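Local coordinates for protein polyketide biosynthesis enoyl-CoA isomerase PksI (PDB 4Q1K) that catalyses decarboxylation of the carrier-tethered 3-methylglutaconyl group to a 3-methylcrotonyl group during biosynthesis of the antibiotic bacillaene, at residues P115-M120 with I137-R142; S107-C112 with L133-V138; A119-G124 with L199-V204; I35-Q40 with K70-T75. The protein carries 1 engineered substitution. One frame throughout, in Å; residues are numbered along the deposited sequence.

Interaction 1 (P115-M120 with I137-R142); sequences PVIAAM and IVILSR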
loop_
_atom_site.group_PDB
_atom_site.type_symbol
_atom_site.label_atom_id
_atom_site.label_comp_id
_atom_site.label_asym_id
_atom_site.label_seq_id
_atom_site.Cartn_x
_atom_site.Cartn_y
_atom_site.Cartn_z
ATOM N N PRO B 115 -0.694 -1.927 -22.468
ATOM C CA PRO B 115 -0.987 -2.631 -21.219
ATOM C C PRO B 115 -0.848 -4.140 -21.404
ATOM O O PRO B 115 -1.244 -4.708 -22.458
ATOM C CB PRO B 115 -2.490 -2.304 -21.009
ATOM C CG PRO B 115 -2.638 -0.931 -21.551
ATOM C CD PRO B 115 -1.780 -0.946 -22.809
ATOM N N VAL B 116 -0.219 -4.765 -20.416
ATOM C CA VAL B 116 -0.074 -6.232 -20.451
ATOM C C VAL B 116 -0.879 -6.779 -19.213
ATOM O O VAL B 116 -0.762 -6.228 -18.098
ATOM C CB VAL B 116 1.387 -6.615 -20.241
ATOM C CG1 VAL B 116 1.580 -8.128 -20.180
ATOM C CG2 VAL B 116 2.228 -5.948 -21.394
ATOM N N ILE B 117 -1.658 -7.830 -19.457
ATOM C CA ILE B 117 -2.369 -8.558 -18.382
ATOM C C ILE B 117 -1.619 -9.876 -18.189
ATOM O O ILE B 117 -1.564 -10.703 -19.110
ATOM C CB ILE B 117 -3.805 -8.857 -18.827
ATOM C CG1 ILE B 117 -4.510 -7.511 -19.115
ATOM C CG2 ILE B 117 -4.560 -9.795 -17.798
ATOM C CD1 ILE B 117 -5.710 -7.728 -20.044
ATOM N N ALA B 118 -1.075 -10.074 -17.007
ATOM C CA ALA B 118 -0.458 -11.382 -16.651
ATOM C C ALA B 118 -1.587 -12.273 -16.089
ATOM O O ALA B 118 -2.072 -12.072 -14.927
ATOM C CB ALA B 118 0.563 -11.188 -15.530
ATOM N N ALA B 119 -2.086 -13.152 -16.948
ATOM C CA ALA B 119 -3.183 -14.081 -16.554
ATOM C C ALA B 119 -2.452 -15.336 -15.973
ATOM O O ALA B 119 -2.133 -16.297 -16.725
ATOM C CB ALA B 119 -4.006 -14.423 -17.811
ATOM N N MET B 120 -2.216 -15.324 -14.682
ATOM C CA MET B 120 -1.383 -16.375 -14.020
ATOM C C MET B 120 -2.357 -17.445 -13.588
ATOM O O MET B 120 -2.757 -17.539 -12.372
ATOM C CB MET B 120 -0.634 -15.750 -12.826
ATOM C CG MET B 120 0.256 -14.578 -13.250
ATOM S SD MET B 120 1.402 -14.267 -11.818
ATOM C CE MET B 120 2.129 -12.810 -12.320
ATOM N N ILE B 137 -1.599 -5.312 -15.198
ATOM C CA ILE B 137 -2.757 -5.957 -14.506
ATOM C C ILE B 137 -2.398 -7.377 -14.188
ATOM O O ILE B 137 -1.916 -8.100 -15.122
ATOM C CB ILE B 137 -4.017 -5.931 -15.363
ATOM C CG1 ILE B 137 -4.474 -4.464 -15.419
ATOM C CG2 ILE B 137 -5.154 -6.677 -14.599
ATOM C CD1 ILE B 137 -5.452 -4.172 -16.550
ATOM N N VAL B 138 -2.485 -7.787 -12.930
ATOM C CA VAL B 138 -2.068 -9.218 -12.632
ATOM C C VAL B 138 -3.296 -9.996 -12.176
ATOM O O VAL B 138 -3.997 -9.493 -11.339
ATOM C CB VAL B 138 -1.023 -9.214 -11.496
ATOM C CG1 VAL B 138 -0.746 -10.700 -11.039
ATOM C CG2 VAL B 138 0.281 -8.466 -11.988
ATOM N N ILE B 139 -3.536 -11.216 -12.631
ATOM C CA ILE B 139 -4.701 -11.983 -12.094
ATOM C C ILE B 139 -4.140 -13.302 -11.588
ATOM O O ILE B 139 -3.385 -13.923 -12.306
ATOM C CB ILE B 139 -5.656 -12.345 -13.282
ATOM C CG1 ILE B 139 -6.172 -11.050 -13.960
ATOM C CG2 ILE B 139 -6.874 -13.141 -12.736
ATOM C CD1 ILE B 139 -6.632 -11.337 -15.431
ATOM N N LEU B 140 -4.474 -13.743 -10.391
ATOM C CA LEU B 140 -3.981 -14.995 -9.895
ATOM C C LEU B 140 -5.084 -16.069 -9.881
ATOM O O LEU B 140 -6.262 -15.724 -9.890
ATOM C CB LEU B 140 -3.510 -14.856 -8.433
ATOM C CG LEU B 140 -2.510 -13.721 -8.130
ATOM C CD1 LEU B 140 -2.199 -13.786 -6.601
ATOM C CD2 LEU B 140 -1.256 -13.853 -8.992
ATOM N N SER B 141 -4.650 -17.338 -9.816
ATOM C CA SER B 141 -5.557 -18.453 -9.630
ATOM C C SER B 141 -5.579 -18.864 -8.141
ATOM O O SER B 141 -4.565 -18.958 -7.438
ATOM C CB SER B 141 -5.028 -19.647 -10.439
ATOM O OG SER B 141 -5.311 -20.878 -9.745
ATOM N N ARG B 142 -6.787 -19.104 -7.634
ATOM C CA ARG B 142 -6.917 -19.403 -6.254
ATOM C C ARG B 142 -6.120 -20.644 -5.798
ATOM O O ARG B 142 -5.605 -20.697 -4.645
ATOM C CB ARG B 142 -8.457 -19.674 -6.049
ATOM C CG ARG B 142 -8.866 -19.599 -4.589
ATOM C CD ARG B 142 -10.412 -19.681 -4.370
ATOM N NE ARG B 142 -11.210 -18.593 -4.985
ATOM C CZ ARG B 142 -12.532 -18.709 -5.183
ATOM N NH1 ARG B 142 -13.163 -19.829 -4.837
ATOM N NH2 ARG B 142 -13.238 -17.719 -5.693
#

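Interaction 2 (S107-C112 with L133-V138); sequences SLALDC and LFADIV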
loop_
_atom_site.group_PDB
_atom_site.type_symbol
_atom_site.label_atom_id
_atom_site.label_comp_id
_atom_site.label_asym_id
_atom_site.label_seq_id
_atom_site.Cartn_x
_atom_site.Cartn_y
_atom_site.Cartn_z
ATOM N N SER B 107 11.651 -7.758 -17.255
ATOM C CA SER B 107 11.015 -6.460 -17.510
ATOM C C SER B 107 10.261 -6.441 -18.847
ATOM O O SER B 107 9.870 -5.404 -19.317
ATOM C CB SER B 107 12.006 -5.324 -17.460
ATOM O OG SER B 107 12.947 -5.368 -18.513
ATOM N N LEU B 108 10.071 -7.604 -19.471
ATOM C CA LEU B 108 9.305 -7.628 -20.711
ATOM C C LEU B 108 7.998 -6.853 -20.649
ATOM O O LEU B 108 7.696 -6.120 -21.617
ATOM C CB LEU B 108 8.942 -9.080 -21.129
ATOM C CG LEU B 108 10.157 -9.957 -21.580
ATOM C CD1 LEU B 108 9.707 -11.402 -21.662
ATOM C CD2 LEU B 108 10.707 -9.484 -22.914
ATOM N N ALA B 109 7.156 -7.050 -19.598
ATOM C CA ALA B 109 5.855 -6.474 -19.692
ATOM C C ALA B 109 5.904 -4.964 -19.367
ATOM O O ALA B 109 5.106 -4.195 -19.849
ATOM C CB ALA B 109 4.918 -7.185 -18.687
ATOM N N LEU B 110 6.828 -4.552 -18.511
ATOM C CA LEU B 110 7.081 -3.147 -18.208
ATOM C C LEU B 110 7.595 -2.407 -19.452
ATOM O O LEU B 110 7.227 -1.254 -19.660
ATOM C CB LEU B 110 8.080 -3.030 -17.029
ATOM C CG LEU B 110 8.482 -1.544 -16.746
ATOM C CD1 LEU B 110 7.298 -0.779 -16.214
ATOM C CD2 LEU B 110 9.572 -1.529 -15.691
ATOM N N ASP B 111 8.430 -3.070 -20.258
ATOM C CA ASP B 111 9.054 -2.396 -21.462
ATOM C C ASP B 111 8.046 -2.322 -22.583
ATOM O O ASP B 111 8.177 -1.509 -23.489
ATOM C CB ASP B 111 10.285 -3.167 -21.943
ATOM C CG ASP B 111 11.443 -3.101 -20.939
ATOM O OD1 ASP B 111 11.436 -2.186 -20.104
ATOM O OD2 ASP B 111 12.270 -4.028 -20.941
ATOM N N CYS B 112 7.037 -3.193 -22.582
ATOM C CA CYS B 112 5.956 -3.153 -23.569
ATOM C C CYS B 112 5.234 -1.821 -23.558
ATOM O O CYS B 112 4.800 -1.315 -22.472
ATOM C CB CYS B 112 4.995 -4.379 -23.343
ATOM S SG CYS B 112 3.758 -4.578 -24.600
ATOM N N LEU B 133 4.597 -10.065 -12.307
ATOM C CA LEU B 133 4.272 -8.885 -11.461
ATOM C C LEU B 133 4.610 -7.582 -12.149
ATOM O O LEU B 133 4.109 -6.495 -11.744
ATOM C CB LEU B 133 5.035 -8.934 -10.105
ATOM C CG LEU B 133 4.638 -10.109 -9.244
ATOM C CD1 LEU B 133 5.552 -10.047 -7.994
ATOM C CD2 LEU B 133 3.155 -9.973 -8.810
ATOM N N PHE B 134 5.496 -7.578 -13.178
ATOM C CA PHE B 134 5.733 -6.356 -13.914
ATOM C C PHE B 134 4.676 -6.008 -14.916
ATOM O O PHE B 134 4.721 -4.944 -15.528
ATOM C CB PHE B 134 7.033 -6.491 -14.684
ATOM C CG PHE B 134 8.269 -6.169 -13.834
ATOM C CD1 PHE B 134 8.631 -4.827 -13.597
ATOM C CD2 PHE B 134 9.048 -7.197 -13.265
ATOM C CE1 PHE B 134 9.740 -4.498 -12.794
ATOM C CE2 PHE B 134 10.192 -6.893 -12.542
ATOM C CZ PHE B 134 10.520 -5.530 -12.277
ATOM N N ALA B 135 3.694 -6.883 -15.104
ATOM C CA ALA B 135 2.513 -6.552 -15.997
ATOM C C ALA B 135 1.617 -5.525 -15.287
ATOM O O ALA B 135 1.733 -5.267 -14.097
ATOM C CB ALA B 135 1.696 -7.821 -16.262
ATOM N N ASP B 136 0.822 -4.767 -16.085
ATOM C CA ASP B 136 0.100 -3.607 -15.552
ATOM C C ASP B 136 -1.112 -4.139 -14.785
ATOM O O ASP B 136 -1.572 -3.517 -13.854
ATOM C CB ASP B 136 -0.432 -2.851 -16.789
ATOM C CG ASP B 136 0.738 -2.390 -17.668
ATOM O OD1 ASP B 136 1.542 -1.529 -17.161
ATOM O OD2 ASP B 136 1.026 -3.045 -18.691
ATOM N N ILE B 137 -1.599 -5.312 -15.198
ATOM C CA ILE B 137 -2.757 -5.957 -14.506
ATOM C C ILE B 137 -2.398 -7.377 -14.188
ATOM O O ILE B 137 -1.916 -8.100 -15.122
ATOM C CB ILE B 137 -4.017 -5.931 -15.363
ATOM C CG1 ILE B 137 -4.474 -4.464 -15.419
ATOM C CG2 ILE B 137 -5.154 -6.677 -14.599
ATOM C CD1 ILE B 137 -5.452 -4.172 -16.550
ATOM N N VAL B 138 -2.485 -7.787 -12.930
ATOM C CA VAL B 138 -2.068 -9.218 -12.632
ATOM C C VAL B 138 -3.296 -9.996 -12.176
ATOM O O VAL B 138 -3.997 -9.493 -11.339
ATOM C CB VAL B 138 -1.023 -9.214 -11.496
ATOM C CG1 VAL B 138 -0.746 -10.700 -11.039
ATOM C CG2 VAL B 138 0.281 -8.466 -11.988
#

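Interaction 3 (A119-G124 with L199-V204); sequences AMQGHG and LPRAEV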
loop_
_atom_site.group_PDB
_atom_site.type_symbol
_atom_site.label_atom_id
_atom_site.label_comp_id
_atom_site.label_asym_id
_atom_site.label_seq_id
_atom_site.Cartn_x
_atom_site.Cartn_y
_atom_site.Cartn_z
ATOM N N ALA B 119 -2.086 -13.152 -16.948
ATOM C CA ALA B 119 -3.183 -14.081 -16.554
ATOM C C ALA B 119 -2.452 -15.336 -15.973
ATOM O O ALA B 119 -2.133 -16.297 -16.725
ATOM C CB ALA B 119 -4.006 -14.423 -17.811
ATOM N N MET B 120 -2.216 -15.324 -14.682
ATOM C CA MET B 120 -1.383 -16.375 -14.020
ATOM C C MET B 120 -2.357 -17.445 -13.588
ATOM O O MET B 120 -2.757 -17.539 -12.372
ATOM C CB MET B 120 -0.634 -15.750 -12.826
ATOM C CG MET B 120 0.256 -14.578 -13.250
ATOM S SD MET B 120 1.402 -14.267 -11.818
ATOM C CE MET B 120 2.129 -12.810 -12.320
ATOM N N GLN B 121 -2.786 -18.251 -14.571
ATOM C CA GLN B 121 -3.812 -19.295 -14.320
ATOM C C GLN B 121 -3.176 -20.496 -13.555
ATOM O O GLN B 121 -3.902 -21.326 -12.973
ATOM C CB GLN B 121 -4.462 -19.758 -15.637
ATOM C CG GLN B 121 -3.796 -20.937 -16.366
ATOM C CD GLN B 121 -2.305 -20.735 -16.731
ATOM O OE1 GLN B 121 -1.776 -19.605 -16.832
ATOM N NE2 GLN B 121 -1.618 -21.852 -16.880
ATOM N N GLY B 122 -1.865 -20.601 -13.652
ATOM C CA GLY B 122 -1.087 -21.669 -12.978
ATOM C C GLY B 122 -0.010 -21.132 -12.068
ATOM O O GLY B 122 0.029 -19.923 -11.748
ATOM N N HIS B 123 0.850 -22.032 -11.608
ATOM C CA HIS B 123 1.851 -21.622 -10.610
ATOM C C HIS B 123 2.848 -20.583 -11.139
ATOM O O HIS B 123 3.199 -20.605 -12.341
ATOM C CB HIS B 123 2.640 -22.830 -10.150
ATOM C CG HIS B 123 1.741 -23.947 -9.714
ATOM N ND1 HIS B 123 1.696 -25.177 -10.369
ATOM C CD2 HIS B 123 0.795 -23.983 -8.754
ATOM C CE1 HIS B 123 0.799 -25.946 -9.769
ATOM N NE2 HIS B 123 0.245 -25.243 -8.786
ATOM N N GLY B 124 3.286 -19.707 -10.239
ATOM C CA GLY B 124 4.189 -18.660 -10.606
ATOM C C GLY B 124 5.311 -18.745 -9.559
ATOM O O GLY B 124 5.100 -18.461 -8.350
ATOM N N LEU B 199 -9.040 -15.731 -8.916
ATOM C CA LEU B 199 -10.197 -16.501 -9.438
ATOM C C LEU B 199 -9.830 -17.969 -9.496
ATOM O O LEU B 199 -8.635 -18.302 -9.542
ATOM C CB LEU B 199 -10.479 -16.087 -10.934
ATOM C CG LEU B 199 -10.983 -14.636 -11.058
ATOM C CD1 LEU B 199 -11.053 -14.297 -12.549
ATOM C CD2 LEU B 199 -12.417 -14.692 -10.543
ATOM N N PRO B 200 -10.854 -18.864 -9.521
ATOM C CA PRO B 200 -10.624 -20.255 -9.875
ATOM C C PRO B 200 -9.769 -20.311 -11.168
ATOM O O PRO B 200 -10.023 -19.525 -12.083
ATOM C CB PRO B 200 -12.058 -20.765 -10.109
ATOM C CG PRO B 200 -12.851 -19.912 -9.138
ATOM C CD PRO B 200 -12.296 -18.534 -9.449
ATOM N N ARG B 201 -8.764 -21.166 -11.198
ATOM C CA ARG B 201 -7.974 -21.345 -12.414
ATOM C C ARG B 201 -8.819 -21.369 -13.695
ATOM O O ARG B 201 -8.407 -20.739 -14.681
ATOM C CB ARG B 201 -7.069 -22.559 -12.332
ATOM C CG ARG B 201 -6.407 -22.997 -13.644
ATOM C CD ARG B 201 -5.600 -24.300 -13.464
ATOM N NE ARG B 201 -4.565 -24.102 -12.456
ATOM C CZ ARG B 201 -4.128 -25.042 -11.606
ATOM N NH1 ARG B 201 -4.630 -26.268 -11.637
ATOM N NH2 ARG B 201 -3.196 -24.745 -10.717
ATOM N N ALA B 202 -9.935 -22.108 -13.711
ATOM C CA ALA B 202 -10.733 -22.265 -14.986
ATOM C C ALA B 202 -11.328 -20.941 -15.459
ATOM O O ALA B 202 -11.891 -20.896 -16.540
ATOM C CB ALA B 202 -11.908 -23.286 -14.771
ATOM N N GLU B 203 -11.328 -19.890 -14.613
ATOM C CA GLU B 203 -11.959 -18.625 -14.964
ATOM C C GLU B 203 -10.886 -17.543 -15.337
ATOM O O GLU B 203 -11.241 -16.470 -15.806
ATOM C CB GLU B 203 -12.788 -18.137 -13.773
ATOM C CG GLU B 203 -14.029 -19.016 -13.639
ATOM C CD GLU B 203 -14.779 -18.718 -12.344
ATOM O OE1 GLU B 203 -14.834 -17.545 -11.908
ATOM O OE2 GLU B 203 -15.288 -19.676 -11.737
ATOM N N VAL B 204 -9.581 -17.821 -15.107
ATOM C CA VAL B 204 -8.599 -16.718 -15.110
ATOM C C VAL B 204 -8.456 -16.218 -16.555
ATOM O O VAL B 204 -8.471 -15.029 -16.810
ATOM C CB VAL B 204 -7.217 -17.237 -14.574
ATOM C CG1 VAL B 204 -6.050 -16.263 -14.933
ATOM C CG2 VAL B 204 -7.314 -17.478 -13.025
HETATM O O HOH W 1 -2.734 -26.921 -8.822
#

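Interaction 4 (I35-Q40 with K70-T75); sequences IQVKMQ and KAVILT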
loop_
_atom_site.group_PDB
_atom_site.type_symbol
_atom_site.label_atom_id
_atom_site.label_comp_id
_atom_site.label_asym_id
_atom_site.label_seq_id
_atom_site.Cartn_x
_atom_site.Cartn_y
_atom_site.Cartn_z
ATOM N N ILE B 35 -3.597 -9.322 -28.368
ATOM C CA ILE B 35 -2.628 -10.369 -28.712
ATOM C C ILE B 35 -2.402 -11.172 -27.413
ATOM O O ILE B 35 -2.141 -10.583 -26.356
ATOM C CB ILE B 35 -1.314 -9.736 -29.259
ATOM C CG1 ILE B 35 -0.309 -10.765 -29.784
ATOM C CG2 ILE B 35 -0.659 -8.767 -28.258
ATOM C CD1 ILE B 35 -0.855 -11.618 -30.866
ATOM N N GLN B 36 -2.489 -12.469 -27.549
ATOM C CA GLN B 36 -2.221 -13.412 -26.450
ATOM C C GLN B 36 -0.870 -14.060 -26.642
ATOM O O GLN B 36 -0.553 -14.576 -27.741
ATOM C CB GLN B 36 -3.363 -14.416 -26.309
ATOM C CG GLN B 36 -3.132 -15.491 -25.225
ATOM C CD GLN B 36 -4.332 -16.429 -25.219
ATOM O OE1 GLN B 36 -5.377 -16.047 -24.744
ATOM N NE2 GLN B 36 -4.226 -17.556 -25.847
ATOM N N VAL B 37 -0.036 -13.949 -25.599
ATOM C CA VAL B 37 1.302 -14.604 -25.568
ATOM C C VAL B 37 1.196 -15.822 -24.624
ATOM O O VAL B 37 1.086 -15.651 -23.431
ATOM C CB VAL B 37 2.414 -13.638 -25.117
ATOM C CG1 VAL B 37 3.818 -14.322 -25.049
ATOM C CG2 VAL B 37 2.494 -12.428 -26.082
ATOM N N LYS B 38 1.125 -17.041 -25.186
ATOM C CA LYS B 38 0.929 -18.214 -24.341
ATOM C C LYS B 38 2.259 -18.966 -24.227
ATOM O O LYS B 38 2.748 -19.550 -25.217
ATOM C CB LYS B 38 -0.055 -19.155 -25.001
ATOM C CG LYS B 38 -0.237 -20.419 -24.146
ATOM C CD LYS B 38 -1.356 -21.261 -24.742
ATOM C CE LYS B 38 -1.515 -22.621 -24.060
ATOM N NZ LYS B 38 -2.663 -23.193 -24.807
ATOM N N MET B 39 2.750 -19.084 -23.007
ATOM C CA MET B 39 3.994 -19.841 -22.716
ATOM C C MET B 39 3.605 -21.322 -22.588
ATOM O O MET B 39 2.726 -21.680 -21.764
ATOM C CB MET B 39 4.524 -19.363 -21.352
ATOM C CG MET B 39 4.925 -17.904 -21.486
ATOM S SD MET B 39 5.669 -17.250 -19.991
ATOM C CE MET B 39 4.175 -17.094 -18.950
ATOM N N GLN B 40 4.287 -22.176 -23.339
ATOM C CA GLN B 40 3.970 -23.594 -23.379
ATOM C C GLN B 40 5.224 -24.437 -23.655
ATOM O O GLN B 40 5.247 -25.293 -24.567
ATOM C CB GLN B 40 2.827 -23.893 -24.352
ATOM C CG GLN B 40 3.089 -23.349 -25.761
ATOM C CD GLN B 40 2.016 -23.712 -26.802
ATOM O OE1 GLN B 40 2.307 -23.723 -28.008
ATOM N NE2 GLN B 40 0.805 -24.030 -26.353
ATOM N N LYS B 70 -3.806 -3.153 -28.653
ATOM C CA LYS B 70 -4.159 -2.336 -27.482
ATOM C C LYS B 70 -3.889 -3.031 -26.127
ATOM O O LYS B 70 -3.761 -2.341 -25.059
ATOM C CB LYS B 70 -5.686 -1.977 -27.557
ATOM C CG LYS B 70 -5.916 -0.872 -28.662
ATOM C CD LYS B 70 -7.404 -0.736 -28.993
ATOM C CE LYS B 70 -7.620 0.337 -30.083
ATOM N NZ LYS B 70 -9.113 0.464 -30.130
ATOM N N ALA B 71 -3.860 -4.368 -26.152
ATOM C CA ALA B 71 -3.634 -5.096 -24.891
ATOM C C ALA B 71 -2.950 -6.387 -25.222
ATOM O O ALA B 71 -3.265 -7.030 -26.230
ATOM C CB ALA B 71 -4.994 -5.451 -24.211
ATOM N N VAL B 72 -2.106 -6.814 -24.298
ATOM C CA VAL B 72 -1.452 -8.080 -24.404
ATOM C C VAL B 72 -1.869 -8.974 -23.232
ATOM O O VAL B 72 -1.939 -8.483 -22.087
ATOM C CB VAL B 72 0.103 -7.910 -24.254
ATOM C CG1 VAL B 72 0.800 -9.282 -24.237
ATOM C CG2 VAL B 72 0.664 -6.892 -25.301
ATOM N N ILE B 73 -2.182 -10.248 -23.507
ATOM C CA ILE B 73 -2.429 -11.219 -22.424
ATOM C C ILE B 73 -1.241 -12.203 -22.420
ATOM O O ILE B 73 -1.031 -12.878 -23.399
ATOM C CB ILE B 73 -3.725 -12.014 -22.672
ATOM C CG1 ILE B 73 -4.964 -11.070 -22.775
ATOM C CG2 ILE B 73 -3.918 -13.097 -21.586
ATOM C CD1 ILE B 73 -6.223 -11.788 -23.312
ATOM N N LEU B 74 -0.535 -12.235 -21.303
ATOM C CA LEU B 74 0.623 -13.130 -21.065
ATOM C C LEU B 74 0.099 -14.265 -20.162
ATOM O O LEU B 74 -0.459 -14.005 -19.079
ATOM C CB LEU B 74 1.803 -12.415 -20.378
ATOM C CG LEU B 74 2.983 -13.268 -19.930
ATOM C CD1 LEU B 74 3.608 -13.872 -21.236
ATOM C CD2 LEU B 74 3.993 -12.349 -19.260
ATOM N N THR B 75 0.207 -15.516 -20.629
ATOM C CA THR B 75 -0.391 -16.612 -19.811
ATOM C C THR B 75 0.380 -17.875 -20.024
ATOM O O THR B 75 1.251 -17.923 -20.950
ATOM C CB THR B 75 -1.890 -16.834 -20.204
ATOM O OG1 THR B 75 -2.561 -17.626 -19.183
ATOM C CG2 THR B 75 -2.070 -17.521 -21.640
#

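Interaction 1 (P115-M120 with I137-R142)
Ile117 to Met120 run beside Ile137 to Leu140 as two neighbouring parallel strands in the mixed sheet of the crotonase fold, their short axes 4.7 Å apart and 10° from parallel. Val116 O accepts from Ile137 N, Ala118 lies between Ile137 O and Ile139 N, and Met120 N ends the series on Ile139 O. Ile139 N to Ala118 O, at 2.9 Å, is nearly straight (165° at the hydrogen).

Packing is tightest on the face of Ile117 and Ile139. There CG2 of Ile117 meets CD1 of Ile139 at 3.5 Å, while Ile117 CG1 lies alongside Ile137 CB at 4.1 Å; helix 201-215 covers this side. The other face carries Ala118, Val138, Met120 and Leu140, and its closest apolar approach is longer.

The solvent side is the C-terminal end, where Arg142 is exposed. Met120 O and Ser141 N both turn to the hydroxyl of Tyr146 there. Met120 fills this end from its own side: CG stands opposite the carbonyl carbon (chi1 -58°) and the chain stays extended, bringing SD to 3.9 Å from Leu140 CD2 and CE to 3.8 Å from Val138 CG1.

Interaction 2 (S107-C112 with L133-V138)
The short helix 108-111 of this crotonase-fold enzyme rests, through Ala109 and Leu110, on the turn at Phe134 to Asp136 that joins helix 127-133 to strand 137-141. Contact between the two segments is apolar and small-scale, with 239 Å² buried in total. Ala109 directs its methyl toward the turn: CB stands 3.7 Å from Ala135 CA and 4.1 Å from Ala135 CB, so backbone and methyl share the contact.

One residue on, Leu110 crosses the Phe134 ring at a slant, with CB 3.9 Å and CD2 4.0 Å from Phe134 CD1. Phe134 reaches it because its CG is placed opposite the carbonyl carbon (chi1 -84°), which swings the ring out toward the helix.

Several polar groups round the apolar patch have partners. Within the helical segment, Ser107 OG donates to Asp111 OD2 at 2.9 Å, coming in 38° out of the carboxylate plane. Lys227 binds Asp136 OD2 as a salt bridge and also donates to Ala109 O and Cys112 O, so a single ammonium group joins both sides of the contact.

Helix 220-252, which carries that lysine, flanks Leu110 and Phe134 through Leu238, and helix 161-169 packs on Phe134 through Ile164. On the sheet side, Val116 of strand 116-120 touches Ala109 and Ala135 and gives its N-H to Asp136 OD2.

Interaction 3 (A119-G124 with L199-V204)
Arg201 turns its guanidinium edge to Gln121 in the turn between strands 116-120 and 123-125. NE donates to Gln121 O at 2.9 Å with 153° at the hydrogen; the oxygen lies in the guanidinium plane, whereas the donor is tilted from the carbonyl plane. The bend at chi3 carries the group on past Gln121 toward His123, whose ring plane stands 81° from the guanidinium. Those two meet through a water: Arg201 NH2 donates to it at 2.9 Å, and its bond to His123 NE2 is weak.

Three residues on, Val204 points toward the strand end. Its CG1 reaches Gln121 CA at 3.8 Å and Ala119 CB at 4.0 Å, and its CB faces Gln121 CB at 3.9 Å. Gln121 sends its amide elsewhere: CG sits between the backbone N and carbonyl carbon (chi1 90°), and the group is held by Gly76 N, Asp78 O and Tyr80 O.

The bonds identified for the arginine side chain across this contact are to neutral acceptors, a carbonyl and a water, with the hydroxyl of Ser144 also on NH2; a directed N-H bond and a valine contact join the two segments.

Interaction 4 (I35-Q40 with K70-T75)
The flat peptide groups of Ile35, Val37 and Met39 are hydrogen-bonded to those of Ala71, Ile73 and Thr75, with side chains over both faces; this pair of strands belongs to the right-handed beta-alpha-beta crossover made with helix 50-65. Ile73 N bonds Ile35 O at 2.9 Å, and Met39 N bonds Thr75 O at 2.8 Å, almost straight (175° at the hydrogen). Ile35 N to Ala71 O, Val37 N to Ile73 O and Thr75 N to Val37 O complete five bonds.

Above one face, Ile35, Val37, Val72 and Leu74 form an aliphatic layer, on which helix 50-65 lies through Ile35 and Val37. Ile35 CG2 runs alongside Val72 CG2 at 3.7 Å, and Val37 CG1 meets Leu74 CD1 at 3.8 Å. The opposite face bears Gln36, Ile73, Lys38 and Thr75, with helix 201-215 on Gln36 and Ile73. Thr75 gives its hydroxyl to Ala119 O of the next strand, leaving CG2 beside Lys38.

At the far end Met39 folds back over the strand: with chi3 at -74°, its CE comes to 4.0 Å from Leu74 CD1 and 3.6 Å from Thr75 O.

How the interactions relate
Interactions 1 and 4 are neighbouring strand pairs of one sheet, joined where Ile117 N lies 2.7 Å from Val72 O; in both, regular backbone bonding and aliphatic packing do the work. Interactions 2 and 3 lie toward opposite ends of strand 116-120, their centres about 17 Å apart. In interaction 2, about 7 Å from the chain's centre, the touching residues are all buried and the direct contact is apolar, while Asp136 pairs with Lys227 from outside. Interaction 3, about 14 Å from that centre, includes partly exposed Arg201 and His123 and uses a side-chain-to-carbonyl bond and a water. Ala119 and Met120 serve both interactions 1 and 3, while Ile137 and Val138 tie 1 to 107-112/133-138.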